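PDB 4K3C: outer membrane protein assembly factor BamA from Haemophilus ducreyi, which probably takes part, within the Bam complex, in assembling and inserting beta-barrel proteins into the outer membrane. Local coordinates for residues V219-N224 with G250-P255; Y262-G267 with F308-G313; E277-R282 with A410-E415. All coordinates share one frame; numbering follows the deposited sequence.

All three contacts belong to the C-terminal Omp85 barrel of BamA. Interactions 1 and 2 are adjacent in its wall, with centres about 10 Å apart. Interaction 1 pairs strands 220-231 and 242-254, and interaction 2 pairs strands 260-274 and 303-317. Strands 242-254 and 260-274 are themselves neighbours: Gly250 N lies 2.9 Å from Leu266 O, probably a hydrogen bond. Interaction 3 stands apart, its centre about 41 Å from that of interaction 1 and about 34 Å from that of interaction 2. Along the chain interaction 1 closes first, then the segments of interactions 2 and 3 alternate. Interactions 1 and 2 thus build the wall, whereas interaction 3 ties together two loops far from them.

Interaction 1 (V219-N224 with G250-P255); sequences VSLGGN and GTLGFP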
loop_
_atom_site.group_PDB
_atom_site.type_symbol
_atom_site.label_atom_id
_atom_site.label_comp_id
_atom_site.label_asym_id
_atom_site.label_seq_id
_atom_site.Cartn_x
_atom_site.Cartn_y
_atom_site.Cartn_z
ATOM N N VAL A 219 -14.343 -4.803 -6.677
ATOM C CA VAL A 219 -14.257 -3.352 -6.511
ATOM C C VAL A 219 -14.590 -3.000 -5.065
ATOM O O VAL A 219 -15.556 -3.522 -4.505
ATOM C CB VAL A 219 -15.216 -2.603 -7.463
ATOM C CG1 VAL A 219 -15.163 -1.099 -7.205
ATOM C CG2 VAL A 219 -14.868 -2.915 -8.901
ATOM N N SER A 220 -13.789 -2.131 -4.454
ATOM C CA SER A 220 -14.009 -1.766 -3.057
ATOM C C SER A 220 -14.646 -0.383 -2.901
ATOM O O SER A 220 -14.411 0.519 -3.709
ATOM C CB SER A 220 -12.697 -1.822 -2.274
ATOM O OG SER A 220 -11.852 -0.737 -2.618
ATOM N N LEU A 221 -15.446 -0.215 -1.851
ATOM C CA LEU A 221 -16.027 1.085 -1.563
ATOM C C LEU A 221 -15.603 1.511 -0.182
ATOM O O LEU A 221 -16.008 0.916 0.797
ATOM C CB LEU A 221 -17.552 1.040 -1.638
ATOM C CG LEU A 221 -18.286 2.335 -2.005
ATOM C CD1 LEU A 221 -19.372 2.664 -0.979
ATOM C CD2 LEU A 221 -17.302 3.503 -2.196
ATOM N N GLY A 222 -14.772 2.539 -0.113
ATOM C CA GLY A 222 -14.328 3.079 1.153
ATOM C C GLY A 222 -15.065 4.355 1.519
ATOM O O GLY A 222 -15.260 5.248 0.693
ATOM N N GLY A 223 -15.484 4.451 2.772
ATOM C CA GLY A 223 -16.039 5.688 3.283
ATOM C C GLY A 223 -15.166 6.222 4.397
ATOM O O GLY A 223 -14.609 5.451 5.178
ATOM N N ASN A 224 -15.037 7.537 4.473
ATOM C CA ASN A 224 -14.227 8.105 5.509
ATOM C C ASN A 224 -14.798 9.424 5.948
ATOM O O ASN A 224 -15.225 10.202 5.115
ATOM C CB ASN A 224 -12.799 8.273 5.002
ATOM C CG ASN A 224 -11.805 8.565 6.120
ATOM O OD1 ASN A 224 -11.320 9.690 6.258
ATOM N ND2 ASN A 224 -11.495 7.551 6.920
ATOM N N GLY A 250 -16.040 9.266 -0.197
ATOM C CA GLY A 250 -16.205 7.905 -0.653
ATOM C C GLY A 250 -15.235 7.659 -1.772
ATOM O O GLY A 250 -15.124 8.473 -2.680
ATOM N N THR A 251 -14.491 6.564 -1.700
ATOM C CA THR A 251 -13.553 6.281 -2.768
ATOM C C THR A 251 -13.584 4.826 -3.256
ATOM O O THR A 251 -13.445 3.897 -2.463
ATOM C CB THR A 251 -12.096 6.724 -2.436
ATOM O OG1 THR A 251 -11.312 5.577 -2.106
ATOM C CG2 THR A 251 -12.031 7.772 -1.307
ATOM N N LEU A 252 -13.765 4.669 -4.576
ATOM C CA LEU A 252 -13.889 3.385 -5.260
ATOM C C LEU A 252 -12.540 2.832 -5.634
ATOM O O LEU A 252 -11.787 3.488 -6.334
ATOM C CB LEU A 252 -14.703 3.559 -6.536
ATOM C CG LEU A 252 -16.231 3.547 -6.403
ATOM C CD1 LEU A 252 -16.936 3.502 -7.748
ATOM C CD2 LEU A 252 -16.671 2.370 -5.558
ATOM N N GLY A 253 -12.237 1.619 -5.176
ATOM C CA GLY A 253 -10.960 0.975 -5.461
ATOM C C GLY A 253 -11.113 -0.180 -6.428
ATOM O O GLY A 253 -12.081 -0.940 -6.340
ATOM N N PHE A 254 -10.161 -0.306 -7.354
ATOM C CA PHE A 254 -10.247 -1.261 -8.463
ATOM C C PHE A 254 -8.992 -2.101 -8.537
ATOM O O PHE A 254 -7.918 -1.578 -8.832
ATOM C CB PHE A 254 -10.440 -0.513 -9.766
ATOM C CG PHE A 254 -11.641 0.377 -9.767
ATOM C CD1 PHE A 254 -12.898 -0.125 -10.111
ATOM C CD2 PHE A 254 -11.528 1.713 -9.410
ATOM C CE1 PHE A 254 -14.006 0.691 -10.112
ATOM C CE2 PHE A 254 -12.638 2.542 -9.400
ATOM C CZ PHE A 254 -13.878 2.030 -9.752
ATOM N N PRO A 255 -9.126 -3.410 -8.265
ATOM C CA PRO A 255 -8.021 -4.357 -8.057
ATOM C C PRO A 255 -7.651 -5.154 -9.284
ATOM O O PRO A 255 -8.032 -6.315 -9.350
ATOM C CB PRO A 255 -8.594 -5.311 -7.008
ATOM C CG PRO A 255 -10.054 -5.329 -7.292
ATOM C CD PRO A 255 -10.427 -3.996 -7.905
HETATM O O HOH W 1 -12.228 1.520 -1.535
#
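Val219 and Phe254 lie side by side and point the same way, with both valine methyls near the CD1-CE1 bond of the ring. CG1 of Val219 is 3.6 Å from CE1 of Phe254, and CG2 of Val219 is 3.6 Å from CD1 of the same ring; the approach is oblique. With CG1 trans to the valine nitrogen (chi1 177°), that methyl also reaches Leu252, where Val219 CG1 to Leu252 CD2 measures 4.1 Å. Two residue pairs further along, past Ser220-Gly253, the side chains of Leu221 and Leu252 cross at a slant and touch through single methyls, Leu221 CD2 to Leu252 CD2 at 3.6 Å.

Ser220 is directed to the other face, which it shares with Thr251. There a water bridges the strands: it is bound to Ser220 OG and donates to Thr251 O, 2.8 Å from the water oxygen. Beneath these groups the backbones run antiparallel, at 158° between strand directions. Ser220 and Gly253 form a hydrogen-bonded pair, with Ser220 N to Gly253 O and Gly253 N to Ser220 O each 2.8 Å. Gly222 and Thr251 form the next such pair, and Leu221-Leu252 between them is non-hydrogen-bonded.

The chemistry therefore divides by face: the leucine side chains on one; on the other, the Ser220 hydroxyl, joined through water to the Thr251 carbonyl. This is consistent with a transmembrane barrel wall, apolar toward lipid and polar toward the lumen.

Interaction 2 (Y262-G267 with F308-G313); sequences YYLGLG and FDLSFG
Tyr263 and Gly313 are joined both through their backbones and by an aromatic contact, at one end of a regular antiparallel pairing whose strand directions differ by 171°. Six backbone hydrogen bonds hold the segments together, two in each of the pairs Tyr263-Gly313, Gly265-Ser311 and Gly267-Asp309. Representative lengths are 2.7 Å from Gly265 N to Ser311 O and 2.8 Å from Asp309 N to Gly267 O. The CA atoms of Phe312 and Leu264 add CA-H...O contacts to Tyr263 O and Ser311 O.

The aromatic term is a CH-pi contact. Gly313 CA sits 3.6 Å from the centroid of the Tyr263 ring, 26° off its normal, so one face of the phenol ring covers Gly313. Tyr263 reaches over because its chi1 of 63° tucks CG above its own backbone, flanked by N and C.

Apolar contacts occupy the opposite face of the sheet. Leu264 CD2 meets Phe312 CB at 3.8 Å and also approaches the edge of the Phe312 ring, while Leu266 CD2 touches Leu310 CD1 at 4.0 Å. Tyr263, Asp309 and Ser311 belong to the other face, where Asp309 and Ser311 both touch Lys336 of strand 328-338.

Leucines and phenylalanine on one surface, with tyrosine, serine and aspartate on the other, are consistent with a strand pair whose apolar side meets lipid and whose polar side lines the barrel interior.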
loop_
_atom_site.group_PDB
_atom_site.type_symbol
_atom_site.label_atom_id
_atom_site.label_comp_id
_atom_site.label_asym_id
_atom_site.label_seq_id
_atom_site.Cartn_x
_atom_site.Cartn_y
_atom_site.Cartn_z
ATOM N N TYR A 262 -6.343 0.961 -9.408
ATOM C CA TYR A 262 -6.764 2.330 -9.633
ATOM C C TYR A 262 -7.679 2.692 -8.517
ATOM O O TYR A 262 -8.102 1.832 -7.753
ATOM C CB TYR A 262 -7.487 2.459 -10.980
ATOM C CG TYR A 262 -6.567 2.010 -12.066
ATOM C CD1 TYR A 262 -5.635 2.884 -12.622
ATOM C CD2 TYR A 262 -6.545 0.681 -12.468
ATOM C CE1 TYR A 262 -4.742 2.453 -13.586
ATOM C CE2 TYR A 262 -5.651 0.242 -13.428
ATOM C CZ TYR A 262 -4.748 1.127 -13.979
ATOM O OH TYR A 262 -3.869 0.664 -14.926
ATOM N N TYR A 263 -7.970 3.974 -8.392
ATOM C CA TYR A 263 -9.071 4.369 -7.531
ATOM C C TYR A 263 -9.716 5.645 -8.068
ATOM O O TYR A 263 -9.070 6.440 -8.772
ATOM C CB TYR A 263 -8.611 4.514 -6.088
ATOM C CG TYR A 263 -7.584 5.596 -5.913
ATOM C CD1 TYR A 263 -7.963 6.930 -5.800
ATOM C CD2 TYR A 263 -6.244 5.301 -5.862
ATOM C CE1 TYR A 263 -7.044 7.933 -5.646
ATOM C CE2 TYR A 263 -5.306 6.310 -5.704
ATOM C CZ TYR A 263 -5.718 7.624 -5.598
ATOM O OH TYR A 263 -4.801 8.644 -5.446
ATOM N N LEU A 264 -11.005 5.791 -7.778
ATOM C CA LEU A 264 -11.752 7.011 -8.044
ATOM C C LEU A 264 -12.448 7.399 -6.747
ATOM O O LEU A 264 -13.044 6.547 -6.085
ATOM C CB LEU A 264 -12.817 6.769 -9.106
ATOM C CG LEU A 264 -12.550 7.065 -10.583
ATOM C CD1 LEU A 264 -13.852 6.914 -11.397
ATOM C CD2 LEU A 264 -11.906 8.446 -10.806
ATOM N N GLY A 265 -12.394 8.671 -6.380
ATOM C CA GLY A 265 -13.086 9.117 -5.181
ATOM C C GLY A 265 -13.758 10.464 -5.340
ATOM O O GLY A 265 -13.329 11.286 -6.144
ATOM N N LEU A 266 -14.834 10.665 -4.589
ATOM C CA LEU A 266 -15.467 11.965 -4.412
ATOM C C LEU A 266 -15.363 12.284 -2.934
ATOM O O LEU A 266 -15.466 11.384 -2.088
ATOM C CB LEU A 266 -16.939 11.885 -4.755
ATOM C CG LEU A 266 -17.269 11.513 -6.194
ATOM C CD1 LEU A 266 -18.719 11.019 -6.320
ATOM C CD2 LEU A 266 -17.006 12.723 -7.094
ATOM N N GLY A 267 -15.165 13.557 -2.612
ATOM C CA GLY A 267 -15.144 13.966 -1.223
ATOM C C GLY A 267 -15.560 15.402 -0.996
ATOM O O GLY A 267 -15.308 16.296 -1.805
ATOM N N PHE A 308 -15.954 20.233 -2.971
ATOM C CA PHE A 308 -16.218 18.922 -3.525
ATOM C C PHE A 308 -15.047 18.577 -4.434
ATOM O O PHE A 308 -14.796 19.275 -5.409
ATOM C CB PHE A 308 -17.460 18.972 -4.397
ATOM C CG PHE A 308 -18.711 18.598 -3.697
ATOM C CD1 PHE A 308 -19.422 19.539 -2.963
ATOM C CD2 PHE A 308 -19.203 17.308 -3.789
ATOM C CE1 PHE A 308 -20.603 19.191 -2.321
ATOM C CE2 PHE A 308 -20.381 16.950 -3.145
ATOM C CZ PHE A 308 -21.081 17.896 -2.410
ATOM N N ASP A 309 -14.329 17.504 -4.141
ATOM C CA ASP A 309 -13.183 17.154 -4.960
ATOM C C ASP A 309 -13.375 15.819 -5.672
ATOM O O ASP A 309 -14.105 14.941 -5.179
ATOM C CB ASP A 309 -11.925 17.094 -4.097
ATOM C CG ASP A 309 -12.022 16.040 -3.028
ATOM O OD1 ASP A 309 -11.739 14.859 -3.340
ATOM O OD2 ASP A 309 -12.405 16.394 -1.885
ATOM N N LEU A 310 -12.716 15.679 -6.827
ATOM C CA LEU A 310 -12.639 14.402 -7.540
ATOM C C LEU A 310 -11.225 13.846 -7.463
ATOM O O LEU A 310 -10.253 14.603 -7.553
ATOM C CB LEU A 310 -13.052 14.566 -8.996
ATOM C CG LEU A 310 -12.879 13.338 -9.879
ATOM C CD1 LEU A 310 -13.716 12.189 -9.381
ATOM C CD2 LEU A 310 -13.242 13.704 -11.299
ATOM N N SER A 311 -11.108 12.531 -7.293
ATOM C CA SER A 311 -9.797 11.926 -7.085
ATOM C C SER A 311 -9.622 10.648 -7.868
ATOM O O SER A 311 -10.529 9.810 -7.906
ATOM C CB SER A 311 -9.554 11.643 -5.609
ATOM O OG SER A 311 -9.417 12.865 -4.920
ATOM N N PHE A 312 -8.451 10.515 -8.489
ATOM C CA PHE A 312 -8.120 9.366 -9.312
ATOM C C PHE A 312 -6.679 9.045 -9.019
ATOM O O PHE A 312 -5.889 9.944 -8.758
ATOM C CB PHE A 312 -8.294 9.711 -10.794
ATOM C CG PHE A 312 -8.442 11.183 -11.044
ATOM C CD1 PHE A 312 -7.327 11.998 -11.143
ATOM C CD2 PHE A 312 -9.690 11.763 -11.145
ATOM C CE1 PHE A 312 -7.460 13.365 -11.355
ATOM C CE2 PHE A 312 -9.819 13.126 -11.351
ATOM C CZ PHE A 312 -8.706 13.923 -11.455
ATOM N N GLY A 313 -6.333 7.767 -9.028
ATOM C CA GLY A 313 -4.952 7.390 -8.824
ATOM C C GLY A 313 -4.656 6.061 -9.476
ATOM O O GLY A 313 -5.582 5.300 -9.783
#

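Interaction 3 (E277-R282 with A410-E415); sequences EREYTR and AIYYRE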
loop_
_atom_site.group_PDB
_atom_site.type_symbol
_atom_site.label_atom_id
_atom_site.label_comp_id
_atom_site.label_asym_id
_atom_site.label_seq_id
_atom_site.Cartn_x
_atom_site.Cartn_y
_atom_site.Cartn_z
ATOM N N GLU A 277 -0.601 34.980 9.545
ATOM C CA GLU A 277 -0.072 36.292 9.924
ATOM C C GLU A 277 0.126 37.249 8.769
ATOM O O GLU A 277 0.814 38.256 8.906
ATOM C CB GLU A 277 1.199 36.179 10.785
ATOM C CG GLU A 277 2.509 36.010 10.037
ATOM C CD GLU A 277 3.513 37.086 10.411
ATOM O OE1 GLU A 277 3.164 38.282 10.312
ATOM O OE2 GLU A 277 4.647 36.735 10.811
ATOM N N ARG A 278 -0.504 36.934 7.644
ATOM C CA ARG A 278 -0.591 37.854 6.509
ATOM C C ARG A 278 0.732 38.097 5.799
ATOM O O ARG A 278 1.489 39.000 6.153
ATOM C CB ARG A 278 -1.249 39.185 6.903
ATOM C CG ARG A 278 -1.464 40.135 5.736
ATOM C CD ARG A 278 -2.247 41.380 6.140
ATOM N NE ARG A 278 -2.559 42.197 4.971
ATOM C CZ ARG A 278 -2.393 43.513 4.904
ATOM N NH1 ARG A 278 -1.928 44.187 5.946
ATOM N NH2 ARG A 278 -2.698 44.156 3.788
ATOM N N GLU A 279 0.999 37.285 4.783
ATOM C CA GLU A 279 2.138 37.531 3.920
ATOM C C GLU A 279 1.748 37.683 2.440
ATOM O O GLU A 279 0.600 37.491 2.054
ATOM C CB GLU A 279 3.225 36.468 4.124
ATOM C CG GLU A 279 2.964 35.140 3.459
ATOM C CD GLU A 279 3.280 35.168 1.983
ATOM O OE1 GLU A 279 2.351 34.942 1.191
ATOM O OE2 GLU A 279 4.437 35.462 1.618
ATOM N N TYR A 280 2.747 37.993 1.626
ATOM C CA TYR A 280 2.566 38.460 0.259
ATOM C C TYR A 280 1.818 37.524 -0.691
ATOM O O TYR A 280 0.748 37.875 -1.180
ATOM C CB TYR A 280 3.933 38.816 -0.315
ATOM C CG TYR A 280 3.885 39.216 -1.753
ATOM C CD1 TYR A 280 3.468 40.474 -2.119
ATOM C CD2 TYR A 280 4.277 38.334 -2.749
ATOM C CE1 TYR A 280 3.426 40.844 -3.433
ATOM C CE2 TYR A 280 4.243 38.698 -4.071
ATOM C CZ TYR A 280 3.814 39.955 -4.404
ATOM O OH TYR A 280 3.766 40.320 -5.717
ATOM N N THR A 281 2.391 36.354 -0.965
ATOM C CA THR A 281 1.765 35.360 -1.836
ATOM C C THR A 281 0.418 34.877 -1.303
ATOM O O THR A 281 -0.521 34.628 -2.069
ATOM C CB THR A 281 2.675 34.158 -2.000
ATOM O OG1 THR A 281 3.775 34.522 -2.840
ATOM C CG2 THR A 281 1.921 32.974 -2.620
ATOM N N ARG A 282 0.326 34.742 0.016
ATOM C CA ARG A 282 -0.919 34.321 0.649
ATOM C C ARG A 282 -2.025 35.310 0.403
ATOM O O ARG A 282 -3.146 34.911 0.114
ATOM C CB ARG A 282 -0.737 34.182 2.145
ATOM C CG ARG A 282 -0.037 32.927 2.548
ATOM C CD ARG A 282 0.032 32.891 4.043
ATOM N NE ARG A 282 0.537 31.628 4.544
ATOM C CZ ARG A 282 0.994 31.470 5.775
ATOM N NH1 ARG A 282 1.010 32.510 6.612
ATOM N NH2 ARG A 282 1.434 30.279 6.157
ATOM N N ALA A 410 8.522 33.361 2.795
ATOM C CA ALA A 410 7.448 34.300 3.102
ATOM C C ALA A 410 7.932 35.743 3.015
ATOM O O ALA A 410 9.111 36.013 3.177
ATOM C CB ALA A 410 6.894 34.019 4.494
ATOM N N ILE A 411 7.016 36.668 2.760
ATOM C CA ILE A 411 7.327 38.097 2.823
ATOM C C ILE A 411 6.217 38.825 3.576
ATOM O O ILE A 411 5.163 39.142 3.010
ATOM C CB ILE A 411 7.479 38.726 1.426
ATOM C CG1 ILE A 411 8.525 37.970 0.610
ATOM C CG2 ILE A 411 7.838 40.211 1.538
ATOM C CD1 ILE A 411 8.531 38.366 -0.845
ATOM N N TYR A 412 6.460 39.088 4.854
ATOM C CA TYR A 412 5.435 39.658 5.719
ATOM C C TYR A 412 5.308 41.171 5.593
ATOM O O TYR A 412 6.045 41.813 4.841
ATOM C CB TYR A 412 5.693 39.275 7.171
ATOM C CG TYR A 412 5.778 37.785 7.388
ATOM C CD1 TYR A 412 4.708 36.964 7.092
ATOM C CD2 TYR A 412 6.921 37.204 7.898
ATOM C CE1 TYR A 412 4.777 35.606 7.283
ATOM C CE2 TYR A 412 7.002 35.855 8.102
ATOM C CZ TYR A 412 5.929 35.055 7.791
ATOM O OH TYR A 412 6.019 33.695 8.002
ATOM N N TYR A 413 4.369 41.728 6.348
ATOM C CA TYR A 413 4.023 43.134 6.249
ATOM C C TYR A 413 4.848 43.952 7.244
ATOM O O TYR A 413 5.019 43.548 8.390
ATOM C CB TYR A 413 2.524 43.289 6.519
ATOM C CG TYR A 413 1.856 44.403 5.750
ATOM C CD1 TYR A 413 1.460 44.224 4.429
ATOM C CD2 TYR A 413 1.608 45.635 6.348
ATOM C CE1 TYR A 413 0.844 45.253 3.718
ATOM C CE2 TYR A 413 0.991 46.669 5.647
ATOM C CZ TYR A 413 0.607 46.473 4.333
ATOM O OH TYR A 413 -0.003 47.501 3.637
ATOM N N ARG A 414 5.373 45.093 6.800
ATOM C CA ARG A 414 6.146 45.978 7.675
ATOM C C ARG A 414 5.679 47.439 7.633
ATOM O O ARG A 414 6.413 48.325 8.069
ATOM C CB ARG A 414 7.637 45.898 7.343
ATOM N N GLU A 415 4.466 47.665 7.117
ATOM C CA GLU A 415 3.816 48.991 6.999
ATOM C C GLU A 415 4.765 50.139 6.635
ATOM O O GLU A 415 5.393 50.693 7.532
ATOM C CB GLU A 415 3.022 49.325 8.270
#
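Two loops at the extracellular end of the barrel meet here: the connection between strands 260-274 and 303-317, which carries helix 280-288, and the long connection between strands 366-378 and 430-440, which carries strand 409-412. Glu279, the N-cap residue of that helix, joins them. Its OE2 accepts Ile411 N at 3.1 Å through the anti lone pair, in a nearly straight bond of 164° at the hydrogen. OE1 of the same carboxylate caps the helix through Arg282 N, in a bond modelled too short for its length to carry weight. With chi1 and chi2 both near +80°, the Glu279 chain curls back, so that one carboxylate faces both the helix and the strand. The first helical residue answers with Tyr280 N to Ile411 O at 3.0 Å, while Tyr280 CB packs on Ile411 CB.

Two stacks of flat groups add to these bonds. The carboxylate of Glu277 packs flat over one face of the Tyr412 ring, their planes 8° apart, with Glu277 CD 3.5 Å from Tyr412 CD1. Glu279 CB approaches the same ring obliquely, 3.4 Å from Tyr412 CD1. The other stack is a cation-pi one: the guanidinium of Arg278, at the end of an extended chain, covers one face of Tyr413, Arg278 CZ being 4.1 Å from the Tyr413 ring centroid.

Outside partners fix the polar ends: Arg278 forms a salt bridge with Glu283 of helix 280-288, and Tyr412 OH bonds Asp424. Strand 409-412 pairs with strand 420-422 and reaches the helix start through Ile411, while Tyr280 meets the Tyr476 ring edge-to-face.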